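Local coordinates for SusD homolog (Bacteroides thetaiotaomicron VPI-5482, PDB 3IV0), which probably binds glycans at the outer membrane as a SusD-family protein, though its own ligand and precise role are not established, at residues A[202-214]-A[227-239]. Numbering follows the deposited sequence. Where two conformers were deposited one is given.
Sequences RGSVIALMMHINL and YYRNVVSLGEELE
Asn213 and Leu234 interlock as knobs into holes where helix 202-219 packs antiparallel on helix 224-238, the segment axes 8.7 Å apart at 165°. Asn213 OD1 accepts a nearly straight bond from Asn230 ND2 (2.8 Å, 166°), the two amide planes being steeply inclined, and also lies at the edge of the Tyr227 ring. With CG anti to its carbonyl carbon (chi1 -87°), the amide folds back along its own helix, and Asn213 ND2 bonds Met209 O at 2.9 Å; both ends of the amide are therefore engaged, which fixes its flip. Leu234 CD1 lies 3.6 Å from Met209 CB, while its CB meets Met210 CG as the two side chains run past each other in opposite senses. Ile206 CG2 packs beside Leu234 CB and Leu238 CB, its CD1 against Glu237 CG. At the far end, extended Arg202 grips Glu237 side-on: the carboxylate is turned steeply to the guanidinium, and OE2 alone takes both NE and NH2 (2.9 Å each); Glu237 OE1 pairs with Arg240. Leu177 of helix 174-178 touches Met209 and Leu234. The buried Asn213 amide and the salt bridge, flanking an apolar seam, probably help fix the register of this helical hairpin, consistent with the TPR-like SusD fold.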
ATOM      1  N   ARG A 202      -6.520  13.855  -7.617  1.00 10.02           N
ATOM      2  CA  ARG A 202      -5.809  13.578  -8.861  1.00 10.23           C
ATOM      3  C   ARG A 202      -4.523  12.800  -8.570  1.00  9.94           C
ATOM      4  O   ARG A 202      -4.137  11.896  -9.299  1.00 10.24           O
ATOM      5  CB  ARG A 202      -5.527  14.888  -9.617  1.00 10.37           C
ATOM      6  CG  ARG A 202      -5.010  14.699 -11.057  1.00 12.62           C
ATOM      7  CD  ARG A 202      -4.828  16.071 -11.741  1.00 13.04           C
ATOM      8  NE  ARG A 202      -4.424  15.977 -13.159  1.00 14.10           N
ATOM      9  CZ  ARG A 202      -5.263  15.751 -14.156  1.00 16.00           C
ATOM     10  NH1 ARG A 202      -6.534  15.515 -13.929  1.00 16.46           N
ATOM     11  NH2 ARG A 202      -4.809  15.703 -15.399  1.00 16.52           N
ATOM     12  N   GLY A 203      -3.818  13.199  -7.523  1.00 10.18           N
ATOM     13  CA  GLY A 203      -2.608  12.493  -7.086  1.00 10.22           C
ATOM     14  C   GLY A 203      -2.823  11.055  -6.678  1.00  9.30           C
ATOM     15  O   GLY A 203      -2.006  10.179  -6.985  1.00  9.76           O
ATOM     16  N   SER A 204      -3.954  10.752  -6.053  1.00  9.71           N
ATOM     17  CA  SER A 204      -4.305   9.383  -5.721  1.00 10.11           C
ATOM     18  C   SER A 204      -4.366   8.526  -7.010  1.00  9.08           C
ATOM     19  O   SER A 204      -3.829   7.397  -7.083  1.00  9.25           O
ATOM     20  CB  SER A 204      -5.668   9.328  -5.059  1.00  9.99           C
ATOM     21  OG  SER A 204      -5.798  10.225  -3.981  1.00 10.59           O
ATOM     22  N   VAL A 205      -5.071   9.066  -8.005  1.00  9.11           N
ATOM     23  CA  VAL A 205      -5.228   8.405  -9.286  1.00  9.83           C
ATOM     24  C   VAL A 205      -3.883   8.171  -9.954  1.00  9.84           C
ATOM     25  O   VAL A 205      -3.615   7.063 -10.421  1.00  9.92           O
ATOM     26  CB  VAL A 205      -6.166   9.186 -10.232  1.00  9.44           C
ATOM     27  CG1 VAL A 205      -6.209   8.543 -11.618  1.00 11.08           C
ATOM     28  CG2 VAL A 205      -7.613   9.279  -9.626  1.00 11.82           C
ATOM     29  N   ILE A 206      -3.031   9.196  -9.981  1.00  9.20           N
ATOM     30  CA  ILE A 206      -1.731   9.044 -10.616  1.00  9.46           C
ATOM     31  C   ILE A 206      -0.908   7.959  -9.921  1.00  8.52           C
ATOM     32  O   ILE A 206      -0.315   7.106 -10.601  1.00  9.21           O
ATOM     33  CB  ILE A 206      -0.981  10.392 -10.622  1.00 10.05           C
ATOM     34  CG1 ILE A 206      -1.674  11.391 -11.564  1.00 12.01           C
ATOM     35  CG2 ILE A 206       0.482  10.182 -11.055  1.00 12.01           C
ATOM     36  CD1 ILE A 206      -1.241  12.832 -11.338  1.00 14.89           C
ATOM     37  N   ALA A 207      -0.836   7.965  -8.604  1.00  8.31           N
ATOM     38  CA  ALA A 207      -0.032   6.983  -7.889  1.00  9.48           C
ATOM     39  C   ALA A 207      -0.511   5.574  -8.168  1.00  8.33           C
ATOM     40  O   ALA A 207       0.276   4.653  -8.426  1.00  9.36           O
ATOM     41  CB  ALA A 207      -0.029   7.257  -6.407  1.00  9.78           C
ATOM     42  N   LEU A 208      -1.821   5.353  -8.130  1.00  8.69           N
ATOM     43  CA  LEU A 208      -2.375   4.042  -8.399  1.00  9.08           C
ATOM     44  C   LEU A 208      -2.031   3.576  -9.819  1.00  7.85           C
ATOM     45  O   LEU A 208      -1.631   2.447 -10.049  1.00  8.96           O
ATOM     46  CB  LEU A 208      -3.887   4.037  -8.180  1.00 10.23           C
ATOM     47  CG  LEU A 208      -4.593   2.725  -8.526  1.00  8.69           C
ATOM     48  CD1 LEU A 208      -3.967   1.505  -7.834  1.00  9.35           C
ATOM     49  CD2 LEU A 208      -6.094   2.808  -8.266  1.00 11.13           C
HETATM   50  N   MSE A 209      -2.141   4.473 -10.781  1.00  9.22           N
HETATM   51  CA  MSE A 209      -1.813   4.117 -12.152  1.00  8.38           C
HETATM   52  C   MSE A 209      -0.362   3.765 -12.326  1.00  9.00           C
HETATM   53  O   MSE A 209      -0.029   2.855 -13.087  1.00  8.74           O
HETATM   54  CB  MSE A 209      -2.215   5.236 -13.094  1.00  9.31           C
HETATM   55  CG  MSE A 209      -3.748   5.445 -13.264  1.00  9.27           C
HETATM   56 SE   MSE A 209      -4.213   6.846 -14.484  0.75 10.56          SE
HETATM   57  CE  MSE A 209      -3.759   5.974 -16.219  1.00 15.53           C
HETATM   58  N   MSE A 210       0.517   4.450 -11.589  0.66  8.58           N
HETATM   59  CA  MSE A 210       1.926   4.105 -11.653  0.66  9.50           C
HETATM   60  C   MSE A 210       2.182   2.715 -11.114  0.66  8.71           C
HETATM   61  O   MSE A 210       2.898   1.928 -11.725  0.66  9.20           O
HETATM   62  CB  MSE A 210       2.797   5.120 -10.922  0.66 10.48           C
HETATM   63  CG  MSE A 210       2.667   6.502 -11.468  0.66  9.11           C
HETATM   64 SE   MSE A 210       3.523   7.926 -10.423  0.50 13.70          SE
HETATM   65  CE  MSE A 210       5.212   7.580 -10.857  0.66 22.11           C
ATOM     66  N   HIS A 211       1.527   2.376 -10.002  1.00  8.12           N
ATOM     67  CA  HIS A 211       1.659   1.046  -9.434  1.00  8.60           C
ATOM     68  C   HIS A 211       1.120  -0.024 -10.371  1.00  8.83           C
ATOM     69  O   HIS A 211       1.747  -1.064 -10.561  1.00  9.06           O
ATOM     70  CB  HIS A 211       0.908   0.991  -8.115  1.00  8.05           C
ATOM     71  CG  HIS A 211       1.754   1.309  -6.957  1.00  9.26           C
ATOM     72  ND1 HIS A 211       2.028   2.594  -6.519  1.00 12.10           N
ATOM     73  CD2 HIS A 211       2.410   0.468  -6.137  1.00  8.06           C
ATOM     74  CE1 HIS A 211       2.835   2.513  -5.467  1.00  7.56           C
ATOM     75  NE2 HIS A 211       3.071   1.238  -5.221  1.00 14.23           N
ATOM     76  N   ILE A 212      -0.015   0.223 -11.001  1.00  8.72           N
ATOM     77  CA  ILE A 212      -0.612  -0.778 -11.884  1.00  9.45           C
ATOM     78  C   ILE A 212       0.308  -1.021 -13.079  1.00  8.16           C
ATOM     79  O   ILE A 212       0.593  -2.183 -13.430  1.00  8.46           O
ATOM     80  CB  ILE A 212      -2.024  -0.365 -12.327  1.00  8.62           C
ATOM     81  CG1 ILE A 212      -3.013  -0.408 -11.178  1.00 10.22           C
ATOM     82  CG2 ILE A 212      -2.519  -1.280 -13.470  1.00 10.60           C
ATOM     83  CD1 ILE A 212      -4.343   0.264 -11.505  1.00 11.14           C
ATOM     84  N   ASN A 213       0.815   0.040 -13.690  1.00  8.64           N
ATOM     85  CA  ASN A 213       1.779  -0.115 -14.787  1.00  8.95           C
ATOM     86  C   ASN A 213       2.988  -0.937 -14.357  1.00  8.43           C
ATOM     87  O   ASN A 213       3.474  -1.776 -15.108  1.00  9.10           O
ATOM     88  CB  ASN A 213       2.230   1.242 -15.275  1.00  9.01           C
ATOM     89  CG  ASN A 213       1.307   1.811 -16.335  1.00  9.49           C
ATOM     90  OD1 ASN A 213       1.253   1.309 -17.468  1.00 10.59           O
ATOM     91  ND2 ASN A 213       0.560   2.851 -15.977  1.00 10.63           N
ATOM     92  N   LEU A 214       3.515  -0.700 -13.163  1.00  9.14           N
ATOM     93  CA  LEU A 214       4.721  -1.399 -12.721  1.00  9.12           C
ATOM     94  C   LEU A 214       4.460  -2.869 -12.406  1.00  9.56           C
ATOM     95  O   LEU A 214       5.348  -3.718 -12.582  1.00 10.24           O
ATOM     96  CB  LEU A 214       5.376  -0.654 -11.562  1.00  8.43           C
ATOM     97  CG  LEU A 214       5.958   0.709 -12.002  1.00  9.38           C
ATOM     98  CD1 LEU A 214       6.295   1.541 -10.781  1.00 10.14           C
ATOM     99  CD2 LEU A 214       7.218   0.500 -12.858  1.00 11.91           C
ATOM    100  N   TYR A 227       4.708   0.159 -20.622  1.00 12.05           N
ATOM    101  CA  TYR A 227       4.290   0.420 -19.236  1.00 10.13           C
ATOM    102  C   TYR A 227       5.232   1.400 -18.546  1.00 10.79           C
ATOM    103  O   TYR A 227       4.782   2.307 -17.837  1.00 10.94           O
ATOM    104  CB  TYR A 227       4.180  -0.899 -18.463  1.00 10.15           C
ATOM    105  CG  TYR A 227       3.160  -1.875 -19.064  1.00 10.15           C
ATOM    106  CD1 TYR A 227       1.889  -1.467 -19.377  1.00 10.60           C
ATOM    107  CD2 TYR A 227       3.488  -3.220 -19.286  1.00 10.32           C
ATOM    108  CE1 TYR A 227       0.957  -2.359 -19.934  1.00 11.50           C
ATOM    109  CE2 TYR A 227       2.553  -4.090 -19.850  1.00  9.96           C
ATOM    110  CZ  TYR A 227       1.320  -3.642 -20.170  1.00 11.13           C
ATOM    111  OH  TYR A 227       0.368  -4.496 -20.714  1.00 11.74           O
ATOM    112  N   TYR A 228       6.532   1.239 -18.720  1.00 11.02           N
ATOM    113  CA  TYR A 228       7.475   2.181 -18.155  1.00 10.01           C
ATOM    114  C   TYR A 228       7.275   3.579 -18.735  1.00 10.91           C
ATOM    115  O   TYR A 228       7.295   4.560 -18.007  1.00 11.16           O
ATOM    116  CB  TYR A 228       8.921   1.714 -18.377  1.00 10.52           C
ATOM    117  CG  TYR A 228       9.425   0.636 -17.436  1.00 10.06           C
ATOM    118  CD1 TYR A 228       9.327   0.755 -16.056  1.00 11.39           C
ATOM    119  CD2 TYR A 228      10.108  -0.471 -17.932  1.00 11.61           C
ATOM    120  CE1 TYR A 228       9.876  -0.194 -15.216  1.00 10.60           C
ATOM    121  CE2 TYR A 228      10.644  -1.418 -17.097  1.00 11.31           C
ATOM    122  CZ  TYR A 228      10.541  -1.282 -15.732  1.00 10.66           C
ATOM    123  OH  TYR A 228      11.102  -2.230 -14.893  1.00 13.57           O
ATOM    124  N   ARG A 229       7.025   3.687 -20.032  1.00 12.29           N
ATOM    125  CA  ARG A 229       6.728   4.980 -20.613  1.00 12.55           C
ATOM    126  C   ARG A 229       5.488   5.609 -20.010  1.00 11.52           C
ATOM    127  O   ARG A 229       5.380   6.837 -19.837  1.00 12.38           O
ATOM    128  CB  ARG A 229       6.616   4.866 -22.151  1.00 13.00           C
ATOM    129  CG  ARG A 229       7.935   4.718 -22.846  1.00 15.62           C
ATOM    130  CD  ARG A 229       7.723   4.627 -24.360  1.00 24.04           C
ATOM    131  NE  ARG A 229       9.004   4.528 -25.038  1.00 31.43           N
ATOM    132  CZ  ARG A 229       9.141   4.209 -26.316  1.00 38.48           C
ATOM    133  NH1 ARG A 229       8.071   3.969 -27.066  1.00 39.37           N
ATOM    134  NH2 ARG A 229      10.350   4.135 -26.845  1.00 40.17           N
ATOM    135  N   ASN A 230       4.489   4.774 -19.723  1.00 11.55           N
ATOM    136  CA  ASN A 230       3.291   5.256 -19.066  1.00 10.75           C
ATOM    137  C   ASN A 230       3.636   5.848 -17.705  1.00  9.74           C
ATOM    138  O   ASN A 230       3.108   6.860 -17.308  1.00 10.59           O
ATOM    139  CB  ASN A 230       2.288   4.120 -18.851  1.00 11.57           C
ATOM    140  CG  ASN A 230       1.627   3.628 -20.138  1.00 12.87           C
ATOM    141  OD1 ASN A 230       1.709   4.274 -21.202  1.00 15.48           O
ATOM    142  ND2 ASN A 230       0.986   2.468 -20.041  1.00 12.07           N
ATOM    143  N   VAL A 231       4.511   5.189 -16.962  1.00  9.54           N
ATOM    144  CA  VAL A 231       4.885   5.694 -15.635  1.00 10.22           C
ATOM    145  C   VAL A 231       5.599   7.021 -15.770  1.00 11.40           C
ATOM    146  O   VAL A 231       5.366   7.948 -14.987  1.00 11.05           O
ATOM    147  CB  VAL A 231       5.756   4.720 -14.862  1.00 10.53           C
ATOM    148  CG1 VAL A 231       6.253   5.330 -13.563  1.00 10.94           C
ATOM    149  CG2 VAL A 231       5.006   3.419 -14.581  1.00 11.12           C
ATOM    150  N   VAL A 232       6.479   7.151 -16.768  1.00 10.95           N
ATOM    151  CA  VAL A 232       7.142   8.448 -17.009  1.00 11.53           C
ATOM    152  C   VAL A 232       6.136   9.548 -17.337  1.00 10.94           C
ATOM    153  O   VAL A 232       6.213  10.673 -16.815  1.00 12.26           O
ATOM    154  CB  VAL A 232       8.200   8.310 -18.107  1.00 12.17           C
ATOM    155  CG1 VAL A 232       8.737   9.672 -18.527  1.00 14.19           C
ATOM    156  CG2 VAL A 232       9.329   7.381 -17.638  1.00 14.55           C
ATOM    157  N   SER A 233       5.170   9.219 -18.190  0.50 11.57           N
ATOM    158  CA  SER A 233       4.095  10.149 -18.508  0.50 12.06           C
ATOM    159  C   SER A 233       3.358  10.600 -17.245  0.50 12.05           C
ATOM    160  O   SER A 233       3.091  11.777 -17.042  0.50 12.67           O
ATOM    161  CB  SER A 233       3.090   9.504 -19.472  0.50 13.25           C
ATOM    162  OG  SER A 233       2.045  10.396 -19.821  0.50 14.85           O
ATOM    163  N   LEU A 234       3.024   9.630 -16.410  1.00 10.99           N
ATOM    164  CA  LEU A 234       2.323   9.887 -15.164  1.00 10.45           C
ATOM    165  C   LEU A 234       3.165  10.735 -14.218  1.00 10.96           C
ATOM    166  O   LEU A 234       2.662  11.619 -13.520  1.00 10.72           O
ATOM    167  CB  LEU A 234       1.961   8.549 -14.520  1.00 10.60           C
ATOM    168  CG  LEU A 234       0.775   7.862 -15.220  1.00 11.16           C
ATOM    169  CD1 LEU A 234       0.745   6.420 -14.851  1.00 11.81           C
ATOM    170  CD2 LEU A 234      -0.546   8.596 -14.837  1.00 13.41           C
ATOM    171  N   GLY A 235       4.454  10.475 -14.174  1.00 11.66           N
ATOM    172  CA  GLY A 235       5.366  11.315 -13.380  1.00 11.28           C
ATOM    173  C   GLY A 235       5.395  12.754 -13.846  1.00 11.91           C
ATOM    174  O   GLY A 235       5.415  13.683 -13.059  1.00 12.83           O
ATOM    175  N   GLU A 236       5.446  12.940 -15.155  1.00 11.68           N
ATOM    176  CA  GLU A 236       5.433  14.271 -15.731  1.00 14.27           C
ATOM    177  C   GLU A 236       4.146  14.979 -15.348  1.00 14.16           C
ATOM    178  O   GLU A 236       4.157  16.156 -14.999  1.00 15.41           O
ATOM    179  CB  GLU A 236       5.596  14.174 -17.256  1.00 15.26           C
ATOM    180  CG  GLU A 236       7.003  13.789 -17.663  1.00 15.91           C
ATOM    181  CD  GLU A 236       7.176  13.389 -19.126  1.00 18.57           C
ATOM    182  OE1 GLU A 236       6.183  13.251 -19.856  1.00 20.03           O
ATOM    183  OE2 GLU A 236       8.339  13.171 -19.520  1.00 20.13           O
ATOM    184  N   GLU A 237       3.030  14.266 -15.357  1.00 13.43           N
ATOM    185  CA  GLU A 237       1.763  14.841 -14.924  1.00 12.93           C
ATOM    186  C   GLU A 237       1.746  15.132 -13.423  1.00 12.07           C
ATOM    187  O   GLU A 237       1.290  16.203 -13.005  1.00 12.49           O
ATOM    188  CB  GLU A 237       0.595  13.931 -15.301  1.00 14.64           C
ATOM    189  CG  GLU A 237      -0.780  14.425 -14.838  1.00 14.66           C
ATOM    190  CD  GLU A 237      -1.199  15.722 -15.465  1.00 17.91           C
ATOM    191  OE1 GLU A 237      -0.668  16.100 -16.526  1.00 20.25           O
ATOM    192  OE2 GLU A 237      -2.079  16.382 -14.897  1.00 17.15           O
ATOM    193  N   LEU A 238       2.256  14.203 -12.614  1.00 11.51           N
ATOM    194  CA  LEU A 238       2.360  14.433 -11.178  1.00 13.29           C
ATOM    195  C   LEU A 238       3.064  15.751 -10.888  1.00 11.40           C
ATOM    196  O   LEU A 238       2.672  16.503  -9.990  1.00 13.03           O
ATOM    197  CB  LEU A 238       3.125  13.293 -10.541  1.00 12.95           C
ATOM    198  CG  LEU A 238       3.342  13.403  -9.038  1.00 17.01           C
ATOM    199  CD1 LEU A 238       2.020  13.343  -8.323  1.00 19.60           C
ATOM    200  CD2 LEU A 238       4.317  12.310  -8.577  1.00 17.99           C
ATOM    201  N   GLU A 239       4.105  16.043 -11.650  1.00 12.68           N
ATOM    202  CA  GLU A 239       4.925  17.216 -11.403  1.00 14.25           C
ATOM    203  C   GLU A 239       4.312  18.501 -11.940  1.00 16.25           C
ATOM    204  O   GLU A 239       4.930  19.566 -11.842  1.00 18.28           O
ATOM    205  CB  GLU A 239       6.321  16.990 -11.963  1.00 14.91           C
ATOM    206  CG  GLU A 239       7.106  15.981 -11.129  1.00 16.48           C
ATOM    207  CD  GLU A 239       7.193  16.416  -9.681  1.00 18.99           C
ATOM    208  OE1 GLU A 239       8.098  17.209  -9.337  1.00 21.64           O
ATOM    209  OE2 GLU A 239       6.324  16.012  -8.889  1.00 18.06           O
TER